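Long-range contacts in agmatinase (Deinococcus radiodurans, PDB 1WOH), which probably hydrolyses agmatine to putrescine and urea, as a manganese-dependent enzyme of the arginase (ureohydrolase) family: residues Ile40-Arg45 and Gly240-Glu245; His138-Asp143 and Val224-Asp229; Ala144-Thr149 and Val179-Leu184; Leu173-Thr178 and Gly198-Pro203; Val228-Phe233 and Leu270-Leu275. One frame throughout, in Å; residues are numbered along the deposited sequence.

Contact 1 of 5, residues Ile40-Arg45 and Gly240-Glu245; sequences IALGFR and GTSSPE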
# COMPACT_ATOMS: atom_id res chain seq x y z
N ILE A 40 1.58 -14.61 17.91
CA ILE A 40 1.93 -13.78 19.06
C ILE A 40 3.27 -14.08 19.71
O ILE A 40 3.66 -13.41 20.68
CB ILE A 40 0.82 -13.83 20.13
CG1 ILE A 40 0.56 -15.27 20.57
CG2 ILE A 40 -0.46 -13.20 19.59
CD1 ILE A 40 -0.41 -15.38 21.74
N ALA A 41 4.00 -15.07 19.19
CA ALA A 41 5.30 -15.41 19.76
C ALA A 41 6.48 -14.79 19.01
O ALA A 41 7.62 -14.90 19.46
CB ALA A 41 5.46 -16.94 19.82
N LEU A 42 6.24 -14.14 17.88
CA LEU A 42 7.35 -13.54 17.16
C LEU A 42 7.79 -12.24 17.85
O LEU A 42 7.02 -11.61 18.57
CB LEU A 42 6.98 -13.29 15.69
CG LEU A 42 5.71 -12.50 15.40
CD1 LEU A 42 6.02 -11.01 15.42
CD2 LEU A 42 5.19 -12.90 14.03
N GLY A 43 9.04 -11.85 17.64
CA GLY A 43 9.53 -10.65 18.30
C GLY A 43 9.51 -9.35 17.53
O GLY A 43 9.84 -8.31 18.10
N PHE A 44 9.13 -9.37 16.26
CA PHE A 44 9.15 -8.14 15.49
C PHE A 44 7.81 -7.74 14.83
O PHE A 44 6.95 -7.13 15.48
CB PHE A 44 10.27 -8.26 14.44
CG PHE A 44 10.61 -6.97 13.73
CD1 PHE A 44 11.30 -7.00 12.52
CD2 PHE A 44 10.26 -5.73 14.26
CE1 PHE A 44 11.62 -5.83 11.84
CE2 PHE A 44 10.58 -4.55 13.58
CZ PHE A 44 11.26 -4.60 12.37
N ARG A 45 7.63 -8.09 13.56
CA ARG A 45 6.43 -7.70 12.82
C ARG A 45 5.35 -8.79 12.65
O ARG A 45 5.57 -9.79 11.98
CB ARG A 45 6.86 -7.19 11.43
CG ARG A 45 7.86 -6.03 11.50
CD ARG A 45 8.24 -5.52 10.11
NE ARG A 45 8.95 -6.52 9.32
CZ ARG A 45 9.27 -6.35 8.03
NH1 ARG A 45 8.94 -5.23 7.41
NH2 ARG A 45 9.90 -7.32 7.37
N GLY A 240 7.73 -11.12 2.18
CA GLY A 240 6.68 -11.19 3.20
C GLY A 240 7.00 -12.04 4.42
O GLY A 240 6.48 -13.15 4.57
N THR A 241 7.84 -11.52 5.29
CA THR A 241 8.22 -12.23 6.52
C THR A 241 8.71 -11.21 7.55
O THR A 241 9.24 -10.16 7.19
CB THR A 241 9.33 -13.30 6.23
OG1 THR A 241 9.47 -14.15 7.38
CG2 THR A 241 10.65 -12.65 5.94
N SER A 242 8.51 -11.52 8.83
CA SER A 242 8.89 -10.60 9.91
C SER A 242 10.33 -10.11 9.96
O SER A 242 10.59 -8.89 10.01
CB SER A 242 8.56 -11.22 11.27
OG SER A 242 9.08 -10.42 12.32
N SER A 243 11.26 -11.05 9.97
CA SER A 243 12.67 -10.70 10.11
C SER A 243 13.56 -11.19 8.98
O SER A 243 14.27 -12.18 9.13
CB SER A 243 13.19 -11.23 11.44
OG SER A 243 12.45 -10.67 12.51
N PRO A 244 13.52 -10.50 7.85
CA PRO A 244 14.32 -10.85 6.66
C PRO A 244 15.83 -10.68 6.84
O PRO A 244 16.29 -9.81 7.59
CB PRO A 244 13.76 -9.94 5.58
CG PRO A 244 13.34 -8.71 6.37
CD PRO A 244 12.68 -9.31 7.59
N GLU A 245 16.59 -11.52 6.15
CA GLU A 245 18.05 -11.48 6.19
C GLU A 245 18.49 -11.55 4.72
O GLU A 245 18.04 -12.42 3.98
CB GLU A 245 18.56 -12.69 6.97
CG GLU A 245 19.80 -12.45 7.80
CD GLU A 245 19.65 -11.30 8.77
OE1 GLU A 245 18.91 -11.43 9.78
OE2 GLU A 245 20.27 -10.26 8.52
O HOH W 1 10.44 -12.15 14.65
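Two loops at the carboxyl-terminal edge of the parallel sheet of the arginase fold, one after strand 31-36 and one after strand 223-229, are joined here by R45 and S242. The manganese site lies next to them: the side chain of T241 is about 4 Å from that of the manganese ligand D231. S242 is held at both its polar ends by the same residue. S242 OG accepts from the backbone N of R45 at 3.0 Å, while the carbonyl O of S242 receives the guanidinium. The two guanidinium bonds differ in geometry. R45 NE reaches S242 O at 3.0 Å within the carbonyl plane, on a lone pair, whereas R45 NH2, 3.1 Å from the same S242 O, stands above that plane. R45 NH2 also makes a weak bond to T241 O, and it packs on P244 CD at 3.4 Å. A bend in the arginine chain at chi3 (-65°) turns the NE and NH2 edge toward these carbonyls. The remaining nitrogen, NH1, bonds T282 O of a second subunit, which carries the loop pairing into the hexamer. The ring of F44 lies beside this grip, with one face under R45 CG and its edge facing S243 OG. F44 CG is anti to the backbone N (chi1 -168°), which swings the ring alongside the serines. There F44 CD1 approaches S242 O to 3.2 Å, and F44 CB comes within 3.3 Å of S242 OG.

Contact 2 of 5, residues His138-Asp143 and Val224-Asp229; sequences HVVQLD and VYFSVD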
# COMPACT_ATOMS: atom_id res chain seq x y z
N HIS A 138 14.01 -37.13 12.32
CA HIS A 138 14.97 -36.16 11.83
C HIS A 138 14.20 -34.96 11.31
O HIS A 138 13.11 -35.11 10.76
CB HIS A 138 15.80 -36.71 10.67
CG HIS A 138 16.86 -37.68 11.08
ND1 HIS A 138 18.19 -37.51 10.75
CD2 HIS A 138 16.80 -38.84 11.78
CE1 HIS A 138 18.90 -38.52 11.23
NE2 HIS A 138 18.07 -39.34 11.86
N VAL A 139 14.74 -33.76 11.49
CA VAL A 139 14.09 -32.57 10.97
C VAL A 139 15.04 -31.89 9.99
O VAL A 139 16.22 -31.72 10.28
CB VAL A 139 13.74 -31.53 12.07
CG1 VAL A 139 13.28 -30.21 11.41
CG2 VAL A 139 12.64 -32.07 12.96
N VAL A 140 14.51 -31.56 8.81
CA VAL A 140 15.28 -30.84 7.81
C VAL A 140 14.63 -29.46 7.86
O VAL A 140 13.47 -29.29 7.52
CB VAL A 140 15.13 -31.45 6.39
CG1 VAL A 140 15.72 -30.50 5.36
CG2 VAL A 140 15.87 -32.79 6.33
N GLN A 141 15.41 -28.49 8.31
CA GLN A 141 14.94 -27.13 8.51
C GLN A 141 15.55 -26.09 7.57
O GLN A 141 16.77 -25.92 7.54
CB GLN A 141 15.23 -26.76 9.98
CG GLN A 141 15.18 -25.29 10.34
CD GLN A 141 15.80 -25.01 11.72
OE1 GLN A 141 16.40 -25.89 12.34
NE2 GLN A 141 15.66 -23.77 12.18
N LEU A 142 14.70 -25.40 6.80
CA LEU A 142 15.17 -24.33 5.92
C LEU A 142 14.90 -23.09 6.76
O LEU A 142 13.78 -22.88 7.20
CB LEU A 142 14.36 -24.28 4.62
CG LEU A 142 14.50 -25.46 3.65
CD1 LEU A 142 13.81 -25.10 2.35
CD2 LEU A 142 15.96 -25.75 3.38
N ASP A 143 15.91 -22.26 6.96
CA ASP A 143 15.72 -21.13 7.86
C ASP A 143 16.93 -20.21 7.84
O ASP A 143 18.06 -20.66 7.65
CB ASP A 143 15.56 -21.70 9.28
CG ASP A 143 14.76 -20.82 10.21
OD1 ASP A 143 14.78 -19.58 10.06
OD2 ASP A 143 14.11 -21.39 11.12
N VAL A 224 11.80 -38.19 8.05
CA VAL A 224 12.03 -36.76 8.04
C VAL A 224 10.80 -35.86 8.08
O VAL A 224 9.80 -36.10 7.41
CB VAL A 224 12.87 -36.38 6.79
CG1 VAL A 224 12.97 -34.85 6.64
CG2 VAL A 224 14.26 -37.00 6.89
N TYR A 225 10.90 -34.81 8.90
CA TYR A 225 9.86 -33.80 9.03
C TYR A 225 10.52 -32.57 8.42
O TYR A 225 11.65 -32.23 8.77
CB TYR A 225 9.56 -33.54 10.51
CG TYR A 225 8.58 -32.42 10.77
CD1 TYR A 225 7.23 -32.69 11.03
CD2 TYR A 225 9.01 -31.09 10.81
CE1 TYR A 225 6.34 -31.66 11.33
CE2 TYR A 225 8.13 -30.06 11.10
CZ TYR A 225 6.80 -30.35 11.37
OH TYR A 225 5.93 -29.33 11.69
N PHE A 226 9.83 -31.93 7.48
CA PHE A 226 10.34 -30.72 6.82
C PHE A 226 9.77 -29.49 7.51
O PHE A 226 8.56 -29.38 7.67
CB PHE A 226 9.88 -30.66 5.36
CG PHE A 226 10.60 -31.60 4.43
CD1 PHE A 226 9.89 -32.35 3.50
CD2 PHE A 226 11.99 -31.70 4.44
CE1 PHE A 226 10.54 -33.18 2.59
CE2 PHE A 226 12.66 -32.52 3.54
CZ PHE A 226 11.93 -33.26 2.61
N SER A 227 10.64 -28.56 7.92
CA SER A 227 10.16 -27.31 8.50
C SER A 227 10.70 -26.22 7.60
O SER A 227 11.91 -26.03 7.50
CB SER A 227 10.67 -27.10 9.92
OG SER A 227 10.20 -25.84 10.40
N VAL A 228 9.80 -25.52 6.91
CA VAL A 228 10.23 -24.46 6.01
C VAL A 228 9.84 -23.08 6.54
O VAL A 228 8.67 -22.73 6.59
CB VAL A 228 9.60 -24.62 4.61
CG1 VAL A 228 10.07 -23.47 3.70
CG2 VAL A 228 10.00 -25.97 4.02
N ASP A 229 10.84 -22.33 6.98
CA ASP A 229 10.63 -20.96 7.44
C ASP A 229 10.88 -20.15 6.17
O ASP A 229 11.97 -20.23 5.59
CB ASP A 229 11.65 -20.60 8.52
CG ASP A 229 11.48 -19.18 9.03
OD1 ASP A 229 10.99 -18.31 8.28
OD2 ASP A 229 11.86 -18.93 10.19
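D143 and D229 both turn CG anti to the backbone N (chi1 -154° and 180°), and this swings their carboxylates toward each other at the carboxyl-terminal ends of the two strands. The groups cross with planes 58° apart, and D143 OD1 stands 3.0 Å from D229 OD2. Both atoms are acceptors, so the pair is no hydrogen bond but two like charges brought close. Backbone donors hold each group: D143 OD1 accepts from H145 N, and D229 OD1 from D231 N. The geometry suits a shared metal centre: each residue is a ligand of both manganese ions, although neither ion is present in this chain of the model. D143 OD2 is steadied by Q141 NE2 at 3.0 Å, a donor arriving on the anti side and out of the carboxylate plane; Q141 OE1 in turn bonds T178. Behind the aspartates run strands 137-142 and 223-229, adjacent and parallel in the central sheet of the arginase fold, whose strand order is 2-1-3-8-7-4-5-6. Five backbone bonds lace them, from Y225 N to H138 O (2.9 Å) up to D229 N to L142 O (3.0 Å). V140, V224 and F226 share one face of the sheet, where V140 CG2 meets V224 CG1 at 3.6 Å. V140 CB sits at the edge of the F226 ring, 3.7 Å from F226 CD2, the two side chains running alongside each other. L142 on the same face touches V228, under helix 251-264. On the other face S227 OG is bonded to D271 and to NE2 of the metal ligand H121.

Contact 3 of 5, residues Ala144-Thr149 and Val179-Leu184; sequences AHLDFT and VGLRGL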
# COMPACT_ATOMS: atom_id res chain seq x y z
N ALA A 144 16.70 -18.91 8.04
CA ALA A 144 17.79 -17.96 8.12
C ALA A 144 18.30 -18.00 9.56
O ALA A 144 19.43 -17.62 9.84
CB ALA A 144 17.30 -16.56 7.78
N HIS A 145 17.44 -18.45 10.47
CA HIS A 145 17.80 -18.49 11.89
C HIS A 145 17.81 -19.90 12.46
O HIS A 145 17.09 -20.78 12.00
CB HIS A 145 16.83 -17.59 12.68
CG HIS A 145 16.65 -16.23 12.08
ND1 HIS A 145 15.49 -15.84 11.43
CD2 HIS A 145 17.49 -15.17 12.01
CE1 HIS A 145 15.63 -14.61 10.98
NE2 HIS A 145 16.83 -14.17 11.32
N LEU A 146 18.64 -20.14 13.48
CA LEU A 146 18.73 -21.47 14.07
C LEU A 146 17.49 -21.86 14.87
O LEU A 146 17.05 -23.01 14.81
CB LEU A 146 19.98 -21.57 14.96
CG LEU A 146 20.28 -22.96 15.52
CD1 LEU A 146 20.56 -23.94 14.39
CD2 LEU A 146 21.47 -22.87 16.46
N ASP A 147 16.93 -20.91 15.61
CA ASP A 147 15.73 -21.16 16.42
C ASP A 147 15.85 -22.35 17.38
O ASP A 147 14.94 -23.18 17.50
CB ASP A 147 14.51 -21.31 15.51
CG ASP A 147 14.18 -20.03 14.75
OD1 ASP A 147 14.58 -18.94 15.22
OD2 ASP A 147 13.53 -20.10 13.69
N PHE A 148 16.99 -22.40 18.08
CA PHE A 148 17.28 -23.45 19.05
C PHE A 148 17.62 -22.77 20.39
O PHE A 148 18.36 -23.32 21.21
CB PHE A 148 18.47 -24.29 18.59
CG PHE A 148 18.59 -25.62 19.28
CD1 PHE A 148 17.60 -26.58 19.12
CD2 PHE A 148 19.68 -25.91 20.09
CE1 PHE A 148 17.69 -27.83 19.75
CE2 PHE A 148 19.79 -27.15 20.73
CZ PHE A 148 18.79 -28.11 20.55
N THR A 149 17.08 -21.58 20.60
CA THR A 149 17.34 -20.83 21.82
C THR A 149 16.53 -21.34 23.02
O THR A 149 15.39 -21.76 22.87
CB THR A 149 17.05 -19.33 21.58
OG1 THR A 149 18.06 -18.80 20.71
CG2 THR A 149 17.03 -18.55 22.89
N VAL A 179 19.54 -25.52 7.22
CA VAL A 179 20.20 -24.96 6.05
C VAL A 179 19.70 -23.56 5.71
O VAL A 179 18.49 -23.32 5.70
CB VAL A 179 19.97 -25.87 4.83
CG1 VAL A 179 20.72 -25.33 3.61
CG2 VAL A 179 20.41 -27.29 5.16
N GLY A 180 20.63 -22.65 5.43
CA GLY A 180 20.29 -21.29 5.06
C GLY A 180 20.65 -20.23 6.09
O GLY A 180 20.43 -19.04 5.85
N LEU A 181 21.24 -20.65 7.20
CA LEU A 181 21.61 -19.73 8.27
C LEU A 181 22.51 -18.58 7.82
O LEU A 181 23.47 -18.77 7.07
CB LEU A 181 22.29 -20.48 9.42
CG LEU A 181 21.52 -21.61 10.11
CD1 LEU A 181 22.35 -22.17 11.25
CD2 LEU A 181 20.19 -21.08 10.64
N ARG A 182 22.19 -17.38 8.31
CA ARG A 182 22.94 -16.18 7.98
C ARG A 182 22.48 -15.05 8.90
O ARG A 182 21.44 -15.16 9.55
CB ARG A 182 22.71 -15.80 6.52
CG ARG A 182 21.25 -15.54 6.19
CD ARG A 182 21.04 -15.47 4.67
NE ARG A 182 19.70 -15.03 4.31
CZ ARG A 182 18.64 -15.83 4.18
NH1 ARG A 182 18.75 -17.14 4.39
NH2 ARG A 182 17.48 -15.31 3.83
N GLY A 183 23.26 -13.97 8.96
CA GLY A 183 22.89 -12.85 9.80
C GLY A 183 24.03 -12.44 10.71
O GLY A 183 24.94 -13.22 10.96
N LEU A 184 23.98 -11.21 11.22
CA LEU A 184 25.04 -10.73 12.09
C LEU A 184 24.98 -11.31 13.49
O LEU A 184 26.00 -11.40 14.17
CB LEU A 184 25.00 -9.20 12.19
CG LEU A 184 25.17 -8.39 10.91
CD1 LEU A 184 25.13 -6.91 11.25
CD2 LEU A 184 26.49 -8.75 10.24
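The methyl group of A144 is sandwiched between two flat groups, the guanidinium of R182 and the imidazole of H145. They meet in the metal-binding loop of the arginase fold, which leaves strand 137-142 and passes over the end of strand 173-181. H145 and D147 on it are manganese ligands, though no ion occupies the site in this chain. A144 CB lies 3.7 Å above the R182 guanidinium plane, offset toward its rim, and 4.1 Å from the H145 ring plane, over the ring centre. R182 NH1 donates to G180 O at 2.9 Å, the acceptor tilted 15° from the guanidinium plane. NH1 also bonds G232 O, and NH2 bonds E245 O, so the group is fixed by carbonyls of three separate chain segments. R182 CG lies between its own N and carbonyl carbon (chi1 59°), and the chain then runs extended to NE, which carries the guanidinium past the A144 methyl. The backbones are joined by R182 N donating to A144 O at 3.2 Å, with an N-H...O angle of 162°. L181 CA also directs its hydrogen at that oxygen. L181 CD1 and L146 CD1 touch at 4.0 Å. The other L181 methyl presses on the ligand loop itself, with L181 CD2 3.2 Å from H145 C and 3.4 Å from L146 N.

Contact 4 of 5, residues Leu173-Thr178 and Gly198-Pro203; sequences LVHITT and GHTIIP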
# COMPACT_ATOMS: atom_id res chain seq x y z
N LEU A 173 13.35 -37.23 18.74
CA LEU A 173 13.82 -36.24 17.77
C LEU A 173 15.33 -36.23 17.94
O LEU A 173 15.88 -35.48 18.75
CB LEU A 173 13.24 -34.86 18.09
CG LEU A 173 13.13 -33.86 16.93
CD1 LEU A 173 12.58 -32.54 17.46
CD2 LEU A 173 14.49 -33.65 16.28
N VAL A 174 16.00 -37.08 17.17
CA VAL A 174 17.44 -37.25 17.31
C VAL A 174 18.38 -36.38 16.50
O VAL A 174 19.57 -36.32 16.81
CB VAL A 174 17.83 -38.72 17.04
CG1 VAL A 174 17.12 -39.64 18.02
CG2 VAL A 174 17.48 -39.10 15.61
N HIS A 175 17.88 -35.71 15.47
CA HIS A 175 18.78 -34.91 14.67
C HIS A 175 18.08 -33.85 13.86
O HIS A 175 16.96 -34.05 13.39
CB HIS A 175 19.57 -35.83 13.73
CG HIS A 175 20.63 -35.13 12.94
ND1 HIS A 175 20.41 -34.63 11.68
CD2 HIS A 175 21.91 -34.82 13.25
CE1 HIS A 175 21.51 -34.03 11.25
NE2 HIS A 175 22.44 -34.13 12.18
N ILE A 176 18.74 -32.71 13.72
CA ILE A 176 18.22 -31.60 12.92
C ILE A 176 19.30 -31.14 11.96
O ILE A 176 20.48 -31.04 12.33
CB ILE A 176 17.81 -30.38 13.78
CG1 ILE A 176 16.72 -30.77 14.78
CG2 ILE A 176 17.28 -29.26 12.88
CD1 ILE A 176 16.23 -29.59 15.64
N THR A 177 18.91 -30.88 10.73
CA THR A 177 19.82 -30.38 9.72
C THR A 177 19.23 -29.03 9.35
O THR A 177 18.14 -28.98 8.79
CB THR A 177 19.85 -31.27 8.47
OG1 THR A 177 20.33 -32.57 8.82
CG2 THR A 177 20.75 -30.66 7.41
N THR A 178 19.94 -27.96 9.67
CA THR A 178 19.47 -26.60 9.38
C THR A 178 20.25 -26.00 8.23
O THR A 178 21.48 -25.94 8.28
CB THR A 178 19.60 -25.71 10.62
OG1 THR A 178 18.99 -26.37 11.73
CG2 THR A 178 18.92 -24.37 10.39
N GLY A 198 25.03 -32.88 18.08
CA GLY A 198 25.26 -33.53 16.80
C GLY A 198 24.45 -32.95 15.65
O GLY A 198 24.52 -33.46 14.53
N HIS A 199 23.69 -31.89 15.91
CA HIS A 199 22.89 -31.28 14.85
C HIS A 199 23.82 -30.76 13.75
O HIS A 199 24.98 -30.44 13.99
CB HIS A 199 22.04 -30.13 15.40
CG HIS A 199 20.91 -30.57 16.27
ND1 HIS A 199 20.78 -31.87 16.73
CD2 HIS A 199 19.86 -29.89 16.78
CE1 HIS A 199 19.69 -31.95 17.48
NE2 HIS A 199 19.12 -30.77 17.53
N THR A 200 23.29 -30.69 12.53
CA THR A 200 24.06 -30.22 11.39
C THR A 200 23.65 -28.81 11.02
O THR A 200 22.48 -28.54 10.74
CB THR A 200 23.86 -31.16 10.18
OG1 THR A 200 24.22 -32.49 10.56
CG2 THR A 200 24.73 -30.72 9.00
N ILE A 201 24.63 -27.91 11.02
CA ILE A 201 24.39 -26.51 10.71
C ILE A 201 25.02 -26.18 9.36
O ILE A 201 26.24 -26.26 9.21
CB ILE A 201 25.00 -25.62 11.82
CG1 ILE A 201 24.26 -25.87 13.13
CG2 ILE A 201 24.95 -24.15 11.41
CD1 ILE A 201 24.73 -24.99 14.28
N ILE A 202 24.19 -25.81 8.40
CA ILE A 202 24.69 -25.47 7.07
C ILE A 202 24.39 -24.02 6.72
O ILE A 202 23.29 -23.68 6.30
CB ILE A 202 24.07 -26.40 5.99
CG1 ILE A 202 24.31 -27.87 6.37
CG2 ILE A 202 24.69 -26.12 4.63
CD1 ILE A 202 23.64 -28.88 5.43
N PRO A 203 25.38 -23.13 6.90
CA PRO A 203 25.23 -21.70 6.60
C PRO A 203 24.89 -21.49 5.12
O PRO A 203 25.24 -22.32 4.28
CB PRO A 203 26.60 -21.12 6.94
CG PRO A 203 27.14 -22.09 7.96
CD PRO A 203 26.74 -23.41 7.40
O HOH W 2 20.66 -27.81 13.20
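Backbone bonding pairs T177 with T200 and T178 with I201 in parallel register, the short strand axes running 4° apart. Three bonds carry it: T200 N to I176 O at 2.8 Å, T178 N to T200 O at 2.8 Å and I202 N to T178 O at 2.7 Å. Among the side chains, one polar bond crosses. H175 NE2 meets T200 OG1 at 2.9 Å in the plane of the imidazole, at its edge. H175 CG is anti to the backbone N (chi1 -174°), which extends the ring along the sheet toward that hydroxyl. Water 2 donates to T178 OG1 at 2.7 Å and to T200 O, and T178 OG1 also bonds Q141 OE1 on the next strand. Apolar contact is made by I176 and by T177. I176 CB stands over the face of the H199 ring, 4.0 Å from the centroid and 23° off the normal, a CH-pi contact. T177 CG2 and I202 CD1 touch at 3.9 Å on the side where T200 points. With an alanine in place of H199, the side chain of I176 would probably face a gap, and the ring of F148 would lose its edge-to-face partner. The pair closes the beta-alpha-beta unit of strand 173-181, helix 188-196 and strand 200-203: G198 ends the preceding helix in a Schellman motif and P203 is the N-cap of the following one. Helices 162-169 and 188-196 pack on H199, and strand 137-142 flanks the far edge of 173-178.

Contact 5 of 5, residues Val228-Phe233 and Leu270-Leu275; sequences VDVDGF and LDLVEL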
# COMPACT_ATOMS: atom_id res chain seq x y z
N VAL A 228 9.80 -25.52 6.91
CA VAL A 228 10.23 -24.46 6.01
C VAL A 228 9.84 -23.08 6.54
O VAL A 228 8.67 -22.73 6.59
CB VAL A 228 9.60 -24.62 4.61
CG1 VAL A 228 10.07 -23.47 3.70
CG2 VAL A 228 10.00 -25.97 4.02
N ASP A 229 10.84 -22.33 6.98
CA ASP A 229 10.63 -20.96 7.44
C ASP A 229 10.88 -20.15 6.17
O ASP A 229 11.97 -20.23 5.59
CB ASP A 229 11.65 -20.60 8.52
CG ASP A 229 11.48 -19.18 9.03
OD1 ASP A 229 10.99 -18.31 8.28
OD2 ASP A 229 11.86 -18.93 10.19
N VAL A 230 9.89 -19.39 5.72
CA VAL A 230 10.08 -18.63 4.49
C VAL A 230 11.23 -17.64 4.52
O VAL A 230 11.73 -17.26 3.46
CB VAL A 230 8.76 -17.89 4.06
CG1 VAL A 230 7.60 -18.87 4.04
CG2 VAL A 230 8.46 -16.73 4.99
N ASP A 231 11.70 -17.23 5.70
CA ASP A 231 12.80 -16.27 5.71
C ASP A 231 14.12 -16.93 5.32
O ASP A 231 15.16 -16.27 5.19
CB ASP A 231 12.91 -15.49 7.05
CG ASP A 231 13.37 -16.34 8.22
OD1 ASP A 231 14.01 -17.38 8.02
OD2 ASP A 231 13.09 -15.92 9.37
N GLY A 232 14.07 -18.25 5.11
CA GLY A 232 15.25 -18.96 4.66
C GLY A 232 15.52 -18.50 3.23
O GLY A 232 16.66 -18.50 2.75
N PHE A 233 14.46 -18.10 2.54
CA PHE A 233 14.57 -17.62 1.17
C PHE A 233 15.02 -16.18 1.12
O PHE A 233 14.75 -15.41 2.03
CB PHE A 233 13.24 -17.75 0.43
CG PHE A 233 12.84 -19.17 0.19
CD1 PHE A 233 12.01 -19.84 1.08
CD2 PHE A 233 13.37 -19.87 -0.88
CE1 PHE A 233 11.72 -21.19 0.91
CE2 PHE A 233 13.09 -21.22 -1.07
CZ PHE A 233 12.26 -21.88 -0.17
N LEU A 270 5.27 -31.78 7.00
CA LEU A 270 5.91 -30.54 6.59
C LEU A 270 5.17 -29.34 7.15
O LEU A 270 3.94 -29.34 7.19
CB LEU A 270 5.94 -30.44 5.06
CG LEU A 270 6.36 -29.10 4.44
CD1 LEU A 270 6.96 -29.32 3.06
CD2 LEU A 270 5.15 -28.16 4.37
N ASP A 271 5.91 -28.33 7.60
CA ASP A 271 5.26 -27.11 8.05
C ASP A 271 5.83 -25.96 7.25
O ASP A 271 6.98 -26.01 6.79
CB ASP A 271 5.36 -26.88 9.59
CG ASP A 271 6.77 -26.55 10.09
OD1 ASP A 271 7.54 -25.85 9.40
OD2 ASP A 271 7.08 -26.97 11.23
N LEU A 272 5.01 -24.95 7.02
CA LEU A 272 5.39 -23.77 6.25
C LEU A 272 5.07 -22.63 7.19
O LEU A 272 3.90 -22.34 7.45
CB LEU A 272 4.52 -23.69 4.98
CG LEU A 272 4.89 -22.68 3.88
CD1 LEU A 272 4.68 -21.26 4.38
CD2 LEU A 272 6.33 -22.88 3.47
N VAL A 273 6.12 -21.99 7.71
CA VAL A 273 5.94 -20.93 8.71
C VAL A 273 6.56 -19.56 8.42
O VAL A 273 7.38 -19.40 7.52
CB VAL A 273 6.48 -21.40 10.09
CG1 VAL A 273 5.81 -22.70 10.50
CG2 VAL A 273 7.99 -21.60 10.02
N GLU A 274 6.13 -18.58 9.22
CA GLU A 274 6.62 -17.20 9.17
C GLU A 274 6.25 -16.35 7.95
O GLU A 274 6.83 -15.29 7.73
CB GLU A 274 8.14 -17.20 9.38
CG GLU A 274 8.59 -17.66 10.78
CD GLU A 274 8.42 -16.59 11.86
OE1 GLU A 274 8.39 -15.40 11.52
OE2 GLU A 274 8.34 -16.96 13.06
N LEU A 275 5.31 -16.82 7.14
CA LEU A 275 4.88 -16.02 5.99
C LEU A 275 4.03 -14.88 6.56
O LEU A 275 3.16 -15.11 7.39
CB LEU A 275 4.01 -16.88 5.07
CG LEU A 275 3.85 -16.58 3.57
CD1 LEU A 275 2.44 -17.02 3.14
CD2 LEU A 275 4.07 -15.12 3.26
O HOH W 3 10.83 -13.85 9.59
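Residues 228-229 and 272-273 pair in parallel register, with V228 N bonded to D271 O at 2.9 Å, V273 N to V228 O at 2.9 Å and V230 N to V273 O at 3.1 Å. V230, donor of the last bond, opens the 3-10 segment 230-232. D229 OD1 accepts from D231 N at 2.9 Å, an Asx turn in which the donor lies 38° out of the carboxylate plane. Across the contact E274 CB lies against D229 OD1 at 3.3 Å, and the glutamate chain bends at chi2 (-78°). The carboxylate so placed reaches H121 N and N159 ND2 through OE2. Water 3 donates to D231 OD2 at 3.1 Å, and weakly to E274 OE1. On the opposite face L272 divides its methyls, L272 CD1 touching V230 CG1 at 3.8 Å and L272 CD2 touching V228 CG1 at 3.8 Å. Helices 51-59 and 284-302 close over this apolar group. With a leucine at D229, D231 N would probably lose its acceptor, and both manganese ions would lose a shared carboxylate ligand. The beta-alpha-beta unit 223-229, 251-264, 266-273 thus separates its chemistry: valine and leucine methyls seal one face, while at the strand ends carboxylates gather. D229 and D231 are manganese ligands, and E274, bonded to the backbone of ligand H121, is consistent with a second-shell role.

In the fold
From the N terminus, contact 1 opens first, in the loop after strand 31-36, and closes only at 240-245, enclosing contacts 2, 3 and 4. Contact 2 opens on strand 137-142 and closes on strand 223-229; contacts 3 and 4 nest within that loop. These two cross each other, since 173-178 starts contact 4 before 179-184 ends contact 3. Contact 5 begins on strand 223-229, where contact 2 ends, and crosses contact 1 by closing at 270-275. Contacts 2, 4 and 5 join neighbouring strands of the parallel sheet, while contact 1 ties two loops at its carboxyl-terminal edge and contact 3 a loop to the end of strand 173-181; contacts 2, 3 and 5 supply manganese ligands there.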